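Local atomic coordinates of conserved hypothetical protein Ta0289 (Thermoplasma acidophilum DSM 1728, PDB entry 1PVM), a protein that is of unknown function but joins a pair of CBS domains to a zinc-ribbon-like domain whose four cysteines bind a metal ion. Residues Tyr92-Val97 / Thr125-Tyr130; Val32-Glu37 / Tyr41-Lys46; Arg108-Val111 / Arg117-Gly120. All coordinates share one frame; numbering follows the deposited sequence.

From the N terminus, interaction 2 comes first: the chain turns back after helix 28-38 so that strand 42-46 lies against it, a short loop closed within the first CBS range. The other two come later, in the second CBS range, one within the other. Interaction 1 closes a long loop between the start of helix 94-104 and the chain at helix 124-127; within that loop, interaction 3 pairs strands 108-112 and 118-123 as a hairpin. Interactions 1 and 3 thus tie together the helices and sheet of one CBS unit. Interactions 2 and 3 touch directly, R108 packing on Y41 and G42 and V118 on V44, so the two units meet there.

Interaction 1 of 3, residues Tyr92-Val97 / Thr125-Tyr130; sequences YDVKDV and TDLSRY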
loop_
_atom_site.group_PDB
_atom_site.type_symbol
_atom_site.label_atom_id
_atom_site.label_comp_id
_atom_site.label_asym_id
_atom_site.label_seq_id
_atom_site.Cartn_x
_atom_site.Cartn_y
_atom_site.Cartn_z
ATOM N N TYR B 92 -0.990 24.898 6.651
ATOM C CA TYR B 92 0.066 24.151 7.339
ATOM C C TYR B 92 1.372 24.143 6.548
ATOM O O TYR B 92 1.366 24.058 5.320
ATOM C CB TYR B 92 -0.355 22.690 7.533
ATOM C CG TYR B 92 -1.028 22.363 8.844
ATOM C CD1 TYR B 92 -1.965 23.221 9.410
ATOM C CD2 TYR B 92 -0.757 21.162 9.497
ATOM C CE1 TYR B 92 -2.621 22.890 10.601
ATOM C CE2 TYR B 92 -1.405 20.820 10.678
ATOM C CZ TYR B 92 -2.334 21.685 11.225
ATOM O OH TYR B 92 -2.983 21.339 12.390
ATOM N N ASP B 93 2.491 24.230 7.256
ATOM C CA ASP B 93 3.790 24.144 6.610
ATOM C C ASP B 93 3.995 22.639 6.438
ATOM O O ASP B 93 3.400 21.850 7.176
ATOM C CB ASP B 93 4.896 24.696 7.514
ATOM C CG ASP B 93 6.277 24.467 6.937
ATOM O OD1 ASP B 93 6.580 25.065 5.886
ATOM O OD2 ASP B 93 7.058 23.684 7.515
ATOM N N VAL B 94 4.824 22.232 5.484
ATOM C CA VAL B 94 5.053 20.805 5.278
ATOM C C VAL B 94 5.522 20.134 6.567
ATOM O O VAL B 94 5.218 18.964 6.806
ATOM C CB VAL B 94 6.090 20.526 4.150
ATOM C CG1 VAL B 94 5.593 21.090 2.832
ATOM C CG2 VAL B 94 7.453 21.101 4.518
ATOM N N LYS B 95 6.244 20.872 7.405
ATOM C CA LYS B 95 6.740 20.321 8.664
ATOM C C LYS B 95 5.587 19.903 9.581
ATOM O O LYS B 95 5.651 18.863 10.235
ATOM C CB LYS B 95 7.618 21.343 9.390
ATOM C CG LYS B 95 8.030 20.889 10.783
ATOM C CD LYS B 95 8.614 22.020 11.617
ATOM C CE LYS B 95 8.922 21.538 13.030
ATOM N NZ LYS B 95 9.407 22.633 13.919
ATOM N N ASP B 96 4.542 20.726 9.622
ATOM C CA ASP B 96 3.360 20.462 10.439
ATOM C C ASP B 96 2.588 19.263 9.891
ATOM O O ASP B 96 2.026 18.474 10.649
ATOM C CB ASP B 96 2.444 21.687 10.449
ATOM C CG ASP B 96 3.131 22.926 10.993
ATOM O OD1 ASP B 96 2.606 24.039 10.774
ATOM O OD2 ASP B 96 4.188 22.787 11.642
ATOM N N VAL B 97 2.556 19.135 8.570
ATOM C CA VAL B 97 1.854 18.025 7.941
ATOM C C VAL B 97 2.593 16.727 8.250
ATOM O O VAL B 97 1.977 15.708 8.556
ATOM C CB VAL B 97 1.762 18.219 6.413
ATOM C CG1 VAL B 97 0.969 17.072 5.783
ATOM C CG2 VAL B 97 1.086 19.543 6.112
ATOM N N THR B 125 4.730 11.398 -1.005
ATOM C CA THR B 125 5.441 11.708 -2.242
ATOM C C THR B 125 5.479 13.221 -2.463
ATOM O O THR B 125 6.525 13.780 -2.807
ATOM C CB THR B 125 4.786 11.037 -3.468
ATOM O OG1 THR B 125 4.749 9.618 -3.274
ATOM C CG2 THR B 125 5.598 11.337 -4.731
ATOM N N ASP B 126 4.337 13.880 -2.268
ATOM C CA ASP B 126 4.257 15.332 -2.425
ATOM C C ASP B 126 5.247 15.996 -1.470
ATOM O O ASP B 126 6.015 16.871 -1.857
ATOM C CB ASP B 126 2.849 15.832 -2.089
ATOM C CG ASP B 126 1.794 15.283 -3.020
ATOM O OD1 ASP B 126 0.619 15.206 -2.604
ATOM O OD2 ASP B 126 2.134 14.938 -4.170
ATOM N N LEU B 127 5.218 15.559 -0.218
ATOM C CA LEU B 127 6.075 16.111 0.818
ATOM C C LEU B 127 7.557 15.796 0.669
ATOM O O LEU B 127 8.401 16.568 1.125
ATOM C CB LEU B 127 5.607 15.614 2.186
ATOM C CG LEU B 127 4.178 15.954 2.607
ATOM C CD1 LEU B 127 3.800 15.078 3.784
ATOM C CD2 LEU B 127 4.061 17.431 2.963
ATOM N N SER B 128 7.876 14.671 0.037
ATOM C CA SER B 128 9.268 14.253 -0.114
ATOM C C SER B 128 10.176 15.270 -0.797
ATOM O O SER B 128 11.393 15.214 -0.636
ATOM C CB SER B 128 9.352 12.922 -0.874
ATOM O OG SER B 128 9.086 13.086 -2.258
ATOM N N ARG B 129 9.595 16.187 -1.564
ATOM C CA ARG B 129 10.391 17.195 -2.260
ATOM C C ARG B 129 10.842 18.323 -1.337
ATOM O O ARG B 129 11.733 19.103 -1.690
ATOM C CB ARG B 129 9.593 17.804 -3.416
ATOM C CG ARG B 129 9.219 16.838 -4.521
ATOM C CD ARG B 129 8.868 17.594 -5.789
ATOM N NE ARG B 129 8.544 16.698 -6.894
ATOM C CZ ARG B 129 7.418 15.999 -6.978
ATOM N NH1 ARG B 129 6.504 16.092 -6.019
ATOM N NH2 ARG B 129 7.206 15.206 -8.021
ATOM N N TYR B 130 10.239 18.400 -0.152
ATOM C CA TYR B 130 10.557 19.468 0.790
ATOM C C TYR B 130 11.073 19.034 2.157
ATOM O O TYR B 130 11.895 19.720 2.757
ATOM C CB TYR B 130 9.324 20.353 0.973
ATOM C CG TYR B 130 8.752 20.801 -0.349
ATOM C CD1 TYR B 130 7.800 20.034 -1.015
ATOM C CD2 TYR B 130 9.234 21.949 -0.978
ATOM C CE1 TYR B 130 7.345 20.394 -2.281
ATOM C CE2 TYR B 130 8.788 22.320 -2.243
ATOM C CZ TYR B 130 7.848 21.539 -2.889
ATOM O OH TYR B 130 7.421 21.899 -4.144
#
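L127 and V94 pack between the first turn of helix 94-104 and the segment 125-130, and these two residues bury more surface here than any others. The CD2 methyl of L127 rests against V94 CB at 3.9 Å and is almost as near to V94 CG1, so one leucine methyl sits on the branch point and one arm of the valine. They lie alongside, the leucine running one way and the valine the other. The other leucine methyl, CD1, reaches V97 CG1 at 4.0 Å, one helical turn further on. L127 thus straddles both valines, its fork spreading along the i, i+3 ridge of the helix; a branched aliphatic residue suits this place because each methyl has a partner of its own.

Y130 completes the contact through its stem. V94 CG2 meets Y130 CB at 4.1 Å, the two side chains crossing at about a right angle. With CG anti to the carbonyl carbon (chi1 -51°), the tyrosine ring is carried onward from that contact, and its hydroxyl points away from the valine.

No hydrogen bond links the two segments; the contact is wholly apolar. Polar groups do their work at its borders. D93 is the N-cap of the valine-bearing helix, and its OD2 accepts from K95 N at 2.9 Å, the N-H approaching from above the carboxylate plane. The opposite segment faces the second subunit, where S128 OG, which donates to T125 O, also hydrogen-bonds T137 OG1 of that subunit. V97 and L127 also touch V122 of strand 118-123, so the cluster belongs to the hydrophobic layer between helices and sheet that is typical of the CBS domain fold.

Interaction 2 of 3, residues Val32-Glu37 / Tyr41-Lys46; sequences VKIMNE and YGLVVK
Y41 leads the chain out of the turn after helix 28-38, and its backbone carbonyl carbon, C, is met by M35 CE at 3.6 Å. The contact forms the second half of a beta-alpha-beta unit made by strand 21-23, helix 28-38 and strand 42-46, an element of the CBS fold; the helix and strand segments run at 140° to each other, with axes 9.3 Å apart at closest approach. The Y41 ring lies back alongside M35 and N36. Its CD1 lies 4.2 Å from M35 CB, while N36 OD1 approaches the ring edge near its plane at CE1, the amide and ring planes being 61° apart. Y41 and N36 also face the second subunit: R59 of that subunit makes a cation-pi contact with Y41, and I62 O of that subunit accepts from N36 ND2.

At G42 the methionine methyl passes close to the backbone, with M35 CE 3.8 Å from G42 N. M35 can do this because its chain is extended beyond CG (chi2 -174°), a long, flexible, unbranched thioether that reaches the backbone of Y41 and G42. With an alanine in place of M35, CG and CE are gone, and a gap would probably open between L43 CD1 and the Y41 carbonyl.

L43 points toward the helix and lies against two of its residues, I34 and M35, as a forked leucine can. Its CD1 meets M35 CG at 4.0 Å, and its other methyl, CD2, lies obliquely across I34, 4.1 Å from the CG2 methyl of that isoleucine.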
loop_
_atom_site.group_PDB
_atom_site.type_symbol
_atom_site.label_atom_id
_atom_site.label_comp_id
_atom_site.label_asym_id
_atom_site.label_seq_id
_atom_site.Cartn_x
_atom_site.Cartn_y
_atom_site.Cartn_z
ATOM N N VAL B 32 -11.449 0.163 -5.540
ATOM C CA VAL B 32 -10.105 -0.201 -5.965
ATOM C C VAL B 32 -9.958 -0.104 -7.485
ATOM O O VAL B 32 -8.872 0.190 -7.981
ATOM C CB VAL B 32 -9.740 -1.612 -5.455
ATOM C CG1 VAL B 32 -8.493 -2.122 -6.143
ATOM C CG2 VAL B 32 -9.521 -1.562 -3.946
ATOM N N LYS B 33 -11.045 -0.331 -8.224
ATOM C CA LYS B 33 -10.991 -0.217 -9.682
ATOM C C LYS B 33 -10.577 1.211 -10.027
ATOM O O LYS B 33 -9.784 1.445 -10.942
ATOM C CB LYS B 33 -12.359 -0.481 -10.320
ATOM C CG LYS B 33 -12.862 -1.899 -10.229
ATOM C CD LYS B 33 -14.097 -2.086 -11.118
ATOM C CE LYS B 33 -15.196 -1.085 -10.776
ATOM N NZ LYS B 33 -16.397 -1.215 -11.653
ATOM N N ILE B 34 -11.138 2.168 -9.296
ATOM C CA ILE B 34 -10.828 3.576 -9.510
ATOM C C ILE B 34 -9.364 3.843 -9.164
ATOM O O ILE B 34 -8.668 4.565 -9.875
ATOM C CB ILE B 34 -11.744 4.475 -8.648
ATOM C CG1 ILE B 34 -13.196 4.320 -9.109
ATOM C CG2 ILE B 34 -11.305 5.933 -8.748
ATOM C CD1 ILE B 34 -14.190 5.083 -8.265
ATOM N N MET B 35 -8.892 3.255 -8.070
ATOM C CA MET B 35 -7.505 3.442 -7.666
ATOM C C MET B 35 -6.534 2.883 -8.709
ATOM O O MET B 35 -5.585 3.558 -9.102
ATOM C CB MET B 35 -7.233 2.756 -6.325
ATOM C CG MET B 35 -7.972 3.329 -5.128
ATOM S SD MET B 35 -7.399 2.517 -3.604
ATOM C CE MET B 35 -7.648 3.805 -2.416
ATOM N N ASN B 36 -6.775 1.651 -9.159
ATOM C CA ASN B 36 -5.891 1.021 -10.138
ATOM C C ASN B 36 -5.889 1.731 -11.482
ATOM O O ASN B 36 -4.843 1.909 -12.102
ATOM C CB ASN B 36 -6.263 -0.457 -10.340
ATOM C CG ASN B 36 -5.932 -1.315 -9.127
ATOM O OD1 ASN B 36 -5.054 -0.971 -8.336
ATOM N ND2 ASN B 36 -6.620 -2.444 -8.985
ATOM N N GLU B 37 -7.064 2.145 -11.928
ATOM C CA GLU B 37 -7.193 2.827 -13.205
ATOM C C GLU B 37 -6.438 4.153 -13.239
ATOM O O GLU B 37 -5.724 4.448 -14.196
ATOM C CB GLU B 37 -8.669 3.082 -13.486
ATOM C CG GLU B 37 -8.969 3.655 -14.842
ATOM C CD GLU B 37 -10.434 4.000 -14.972
ATOM O OE1 GLU B 37 -11.262 3.221 -14.452
ATOM O OE2 GLU B 37 -10.760 5.035 -15.588
ATOM N N TYR B 41 -3.950 6.184 -5.046
ATOM C CA TYR B 41 -4.175 5.313 -3.900
ATOM C C TYR B 41 -4.734 5.961 -2.645
ATOM O O TYR B 41 -4.472 5.535 -1.518
ATOM C CB TYR B 41 -2.879 4.550 -3.630
ATOM C CG TYR B 41 -2.463 3.791 -4.868
ATOM C CD1 TYR B 41 -3.134 2.628 -5.247
ATOM C CD2 TYR B 41 -1.475 4.288 -5.718
ATOM C CE1 TYR B 41 -2.840 1.981 -6.445
ATOM C CE2 TYR B 41 -1.170 3.649 -6.920
ATOM C CZ TYR B 41 -1.858 2.500 -7.273
ATOM O OH TYR B 41 -1.574 1.870 -8.461
ATOM N N GLY B 42 -5.548 6.981 -2.870
ATOM C CA GLY B 42 -6.190 7.689 -1.785
ATOM C C GLY B 42 -7.433 8.342 -2.343
ATOM O O GLY B 42 -7.343 9.155 -3.258
ATOM N N LEU B 43 -8.597 7.982 -1.811
ATOM C CA LEU B 43 -9.855 8.561 -2.280
ATOM C C LEU B 43 -10.603 9.190 -1.118
ATOM O O LEU B 43 -10.596 8.660 -0.001
ATOM C CB LEU B 43 -10.756 7.485 -2.904
ATOM C CG LEU B 43 -10.203 6.575 -4.013
ATOM C CD1 LEU B 43 -11.245 5.516 -4.369
ATOM C CD2 LEU B 43 -9.837 7.395 -5.237
ATOM N N VAL B 44 -11.235 10.329 -1.374
ATOM C CA VAL B 44 -12.027 10.986 -0.343
ATOM C C VAL B 44 -13.392 10.305 -0.397
ATOM O O VAL B 44 -13.906 10.013 -1.482
ATOM C CB VAL B 44 -12.181 12.501 -0.626
ATOM C CG1 VAL B 44 -13.167 13.129 0.362
ATOM C CG2 VAL B 44 -10.824 13.180 -0.529
ATOM N N VAL B 45 -13.964 10.030 0.769
ATOM C CA VAL B 45 -15.266 9.373 0.825
ATOM C C VAL B 45 -16.340 10.303 1.384
ATOM O O VAL B 45 -16.136 10.951 2.411
ATOM C CB VAL B 45 -15.218 8.107 1.699
ATOM C CG1 VAL B 45 -16.521 7.342 1.553
ATOM C CG2 VAL B 45 -14.029 7.241 1.311
ATOM N N LYS B 46 -17.481 10.360 0.701
ATOM C CA LYS B 46 -18.599 11.195 1.127
ATOM C C LYS B 46 -19.817 10.338 1.431
ATOM O O LYS B 46 -19.983 9.267 0.842
ATOM C CB LYS B 46 -18.985 12.181 0.023
ATOM C CG LYS B 46 -18.058 13.366 -0.148
ATOM C CD LYS B 46 -18.609 14.304 -1.217
ATOM C CE LYS B 46 -17.773 15.564 -1.355
ATOM N NZ LYS B 46 -17.808 16.390 -0.122
#

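Interaction 3 of 3, residues Arg108-Val111 / Arg117-Gly120; sequences RCAV and RVVG
V111 faces two residues at once, V119 and G120, which makes the pairing a classic beta bulge. Its carbonyl oxygen takes the main bond from V119: V119 N lies 2.8 Å from V111 O, with an N-H...O angle of 161°, nearly in line with the C=O bond. G120 N also points at V111 O, but at 3.5 Å this second bond is weak. In the other direction V111 N donates to G120 O at 2.8 Å, and here the donor stands well above the carbonyl plane. V119 accommodates the extra residue with a psi of -7°, far from the extended values of a regular strand. G120 has a fully extended backbone, and as a glycine it brings no side chain against V111 on the face it shares with that valine.

The two strands, 108-112 and 118-123, form a beta hairpin within the mixed sheet of the second CBS unit, 108-112 in its centre and 118-123 at its edge within this chain. Near the turn R117 is salt-bridged through NE to D113.

Small and branched residues fit closely around the bulge. V119 CG2, set between its own backbone N and carbonyl carbon, comes within 3.3 Å of V111 O and also meets V111 CG1 at 3.9 Å. G120 O lies 3.4 Å from A110 CA, a CA-H...O contact. On the same residue the short CB methyl reaches V118 CG1 at 4.1 Å. Beyond the pair, V111 also packs on M15 and S90.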
loop_
_atom_site.group_PDB
_atom_site.type_symbol
_atom_site.label_atom_id
_atom_site.label_comp_id
_atom_site.label_asym_id
_atom_site.label_seq_id
_atom_site.Cartn_x
_atom_site.Cartn_y
_atom_site.Cartn_z
ATOM N N ARG B 108 -0.683 9.766 3.959
ATOM C CA ARG B 108 -1.468 10.757 3.219
ATOM C C ARG B 108 -2.673 11.200 4.041
ATOM O O ARG B 108 -3.102 10.501 4.954
ATOM C CB ARG B 108 -1.945 10.199 1.876
ATOM C CG ARG B 108 -3.091 9.195 1.935
ATOM C CD ARG B 108 -3.336 8.639 0.533
ATOM N NE ARG B 108 -2.151 7.929 0.049
ATOM C CZ ARG B 108 -1.788 7.819 -1.225
ATOM N NH1 ARG B 108 -2.508 8.375 -2.192
ATOM N NH2 ARG B 108 -0.689 7.147 -1.530
ATOM N N CYS B 109 -3.209 12.373 3.721
ATOM C CA CYS B 109 -4.377 12.890 4.415
ATOM C C CYS B 109 -5.011 13.970 3.559
ATOM O O CYS B 109 -4.418 14.425 2.583
ATOM C CB CYS B 109 -3.995 13.470 5.785
ATOM S SG CYS B 109 -2.996 14.981 5.734
ATOM N N ALA B 110 -6.222 14.375 3.922
ATOM C CA ALA B 110 -6.919 15.408 3.176
ATOM C C ALA B 110 -6.443 16.768 3.659
ATOM O O ALA B 110 -5.849 16.885 4.731
ATOM C CB ALA B 110 -8.426 15.280 3.384
ATOM N N VAL B 111 -6.687 17.786 2.845
ATOM C CA VAL B 111 -6.329 19.153 3.192
ATOM C C VAL B 111 -7.647 19.915 3.154
ATOM O O VAL B 111 -8.400 19.801 2.184
ATOM C CB VAL B 111 -5.361 19.767 2.162
ATOM C CG1 VAL B 111 -5.049 21.214 2.537
ATOM C CG2 VAL B 111 -4.080 18.936 2.086
ATOM N N ARG B 117 -13.912 22.943 3.967
ATOM C CA ARG B 117 -14.100 22.161 2.752
ATOM C C ARG B 117 -12.820 21.415 2.388
ATOM O O ARG B 117 -11.722 21.940 2.566
ATOM C CB ARG B 117 -14.488 23.087 1.601
ATOM C CG ARG B 117 -15.648 24.006 1.936
ATOM C CD ARG B 117 -15.970 24.941 0.784
ATOM N NE ARG B 117 -14.846 25.805 0.423
ATOM C CZ ARG B 117 -14.884 26.696 -0.564
ATOM N NH1 ARG B 117 -15.987 26.840 -1.283
ATOM N NH2 ARG B 117 -13.818 27.433 -0.841
ATOM N N VAL B 118 -12.957 20.189 1.890
ATOM C CA VAL B 118 -11.784 19.422 1.487
ATOM C C VAL B 118 -11.335 19.990 0.145
ATOM O O VAL B 118 -12.103 19.997 -0.824
ATOM C CB VAL B 118 -12.111 17.919 1.330
ATOM C CG1 VAL B 118 -10.919 17.187 0.724
ATOM C CG2 VAL B 118 -12.454 17.318 2.684
ATOM N N VAL B 119 -10.098 20.479 0.091
ATOM C CA VAL B 119 -9.577 21.070 -1.135
ATOM C C VAL B 119 -8.508 20.240 -1.835
ATOM O O VAL B 119 -8.083 20.563 -2.942
ATOM C CB VAL B 119 -9.035 22.492 -0.873
ATOM C CG1 VAL B 119 -10.190 23.411 -0.489
ATOM C CG2 VAL B 119 -7.976 22.466 0.233
ATOM N N GLY B 120 -8.072 19.164 -1.194
ATOM C CA GLY B 120 -7.070 18.326 -1.822
ATOM C C GLY B 120 -6.600 17.202 -0.935
ATOM O O GLY B 120 -7.117 16.997 0.159
#